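Local coordinates for PTS EIIA type-4 domain-containing protein (Streptococcus agalactiae NEM316, PDB 4TKZ), which probably acts as the cytoplasmic EIIA component of a mannose-family sugar phosphotransferase system, relaying phosphate during sugar uptake, at residues V7-F12 and G67-V72. Sequence-based numbering, arbitrary orientation.
Sequences VAHGNF and GTPFNV
Pro69 carries the apolar part of this contact, meeting Val7, Ala8 and His9 with successive carbons of its pyrrolidine ring, CB, CG and CD. Pro69 CB lies 3.5 Å from Val7 CG1, the two side chains running obliquely to each other. Pro69 CB also comes within 3.4 Å of Val7 O, a van der Waals approach to the backbone. Pro69 CG then sits over the main chain of the next residue, 3.8 Å from Ala8 CA. Val7 presents CG1 because that methyl is anti to its backbone N (chi1 -163°), and its CA-CB bond already points at the helix.

The imidazole is met differently. Pro69 puts CG over one face of the His9 ring, with Pro69 CD reaching 3.5 Å from His9 CE1, and the two side chains cross at about a right angle. Gly67 CA approaches the edge of that ring, near its plane, 4.3 Å from His9 CE1.

Strand 3-9 is an inner strand of the parallel sheet, between strands 30-35 and 57-62, and helix 68-76 begins over its C-terminal end; the axes of 7-9 and 68-72 approach to 7.5 Å and run roughly antiparallel (149°). Such strand ends form the functional edge of alpha/beta folds of this kind, and in EIIA proteins of the mannose family a histidine at the end of the first strand takes up the phosphate, which makes His9 the probable acceptor here.

One hydrogen bond, between His9 ND1 and Asp63 OD2, fixes the ring's rotation. Phe35 meets the ring with planes at about 60°, and Leu22 of the second subunit packs on His9. Ser19 OG of the second subunit is hydrogen-bonded to the main-chain His9 O.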
# COMPACT_ATOMS: atom_id res chain seq x y z
N VAL A 7 2.68 -6.11 8.67
CA VAL A 7 4.11 -6.38 8.59
C VAL A 7 4.61 -6.01 7.21
O VAL A 7 4.12 -6.53 6.20
CB VAL A 7 4.42 -7.88 8.84
CG1 VAL A 7 5.89 -8.05 9.15
CG2 VAL A 7 3.55 -8.40 9.96
N ALA A 8 5.59 -5.11 7.14
CA ALA A 8 6.09 -4.67 5.84
C ALA A 8 7.50 -4.10 5.92
O ALA A 8 7.98 -3.74 6.99
CB ALA A 8 5.13 -3.65 5.21
N HIS A 9 8.16 -4.04 4.76
CA HIS A 9 9.52 -3.52 4.63
C HIS A 9 9.63 -2.04 5.01
O HIS A 9 8.77 -1.23 4.65
CB HIS A 9 9.99 -3.69 3.18
CG HIS A 9 10.22 -5.12 2.78
ND1 HIS A 9 9.20 -5.93 2.32
CD2 HIS A 9 11.35 -5.86 2.74
CE1 HIS A 9 9.70 -7.13 2.03
NE2 HIS A 9 11.00 -7.11 2.27
N GLY A 10 10.72 -1.70 5.69
CA GLY A 10 10.96 -0.33 6.11
C GLY A 10 9.92 0.13 7.11
O GLY A 10 9.43 -0.67 7.92
N ASN A 11 9.60 1.42 7.07
CA ASN A 11 8.56 1.97 7.93
C ASN A 11 7.22 2.15 7.20
O ASN A 11 6.42 2.99 7.57
CB ASN A 11 9.04 3.28 8.58
CG ASN A 11 10.19 3.05 9.56
OD1 ASN A 11 11.35 3.26 9.24
ND2 ASN A 11 9.85 2.58 10.76
N PHE A 12 7.01 1.34 6.16
CA PHE A 12 5.70 1.18 5.50
C PHE A 12 4.59 0.97 6.53
O PHE A 12 3.56 1.63 6.44
CB PHE A 12 5.81 -0.00 4.51
CG PHE A 12 4.57 -0.27 3.64
CD1 PHE A 12 3.29 -0.41 4.17
CD2 PHE A 12 4.74 -0.53 2.28
CE1 PHE A 12 2.20 -0.71 3.35
CE2 PHE A 12 3.66 -0.82 1.45
CZ PHE A 12 2.39 -0.91 1.99
N GLY A 67 8.02 -11.96 0.09
CA GLY A 67 8.96 -11.22 0.91
C GLY A 67 9.04 -11.75 2.34
O GLY A 67 8.24 -12.59 2.75
N THR A 68 10.01 -11.26 3.10
CA THR A 68 10.21 -11.72 4.49
C THR A 68 8.97 -11.56 5.38
O THR A 68 8.57 -12.50 6.05
CB THR A 68 11.47 -11.10 5.12
OG1 THR A 68 12.62 -11.60 4.42
CG2 THR A 68 11.60 -11.46 6.61
N PRO A 69 8.34 -10.36 5.38
CA PRO A 69 7.12 -10.24 6.17
C PRO A 69 6.06 -11.28 5.83
O PRO A 69 5.41 -11.81 6.74
CB PRO A 69 6.60 -8.84 5.79
CG PRO A 69 7.83 -8.07 5.50
CD PRO A 69 8.75 -9.06 4.82
N PHE A 70 5.85 -11.55 4.54
CA PHE A 70 4.83 -12.50 4.14
C PHE A 70 5.30 -13.91 4.53
O PHE A 70 4.54 -14.69 5.12
CB PHE A 70 4.59 -12.43 2.64
CG PHE A 70 3.61 -13.45 2.14
CD1 PHE A 70 2.24 -13.22 2.20
CD2 PHE A 70 4.07 -14.65 1.61
CE1 PHE A 70 1.34 -14.18 1.74
CE2 PHE A 70 3.19 -15.61 1.14
CZ PHE A 70 1.83 -15.38 1.21
N ASN A 71 6.54 -14.22 4.21
CA ASN A 71 7.08 -15.56 4.48
C ASN A 71 7.08 -15.93 5.97
O ASN A 71 6.64 -17.03 6.35
CB ASN A 71 8.51 -15.69 3.92
CG ASN A 71 8.55 -15.68 2.40
OD1 ASN A 71 7.53 -15.83 1.72
ND2 ASN A 71 9.74 -15.50 1.85
N VAL A 72 7.57 -15.03 6.80
CA VAL A 72 7.53 -15.22 8.25
C VAL A 72 6.10 -15.34 8.76
O VAL A 72 5.82 -16.19 9.61
CB VAL A 72 8.25 -14.08 9.00
CG1 VAL A 72 7.86 -14.07 10.46
CG2 VAL A 72 9.75 -14.19 8.84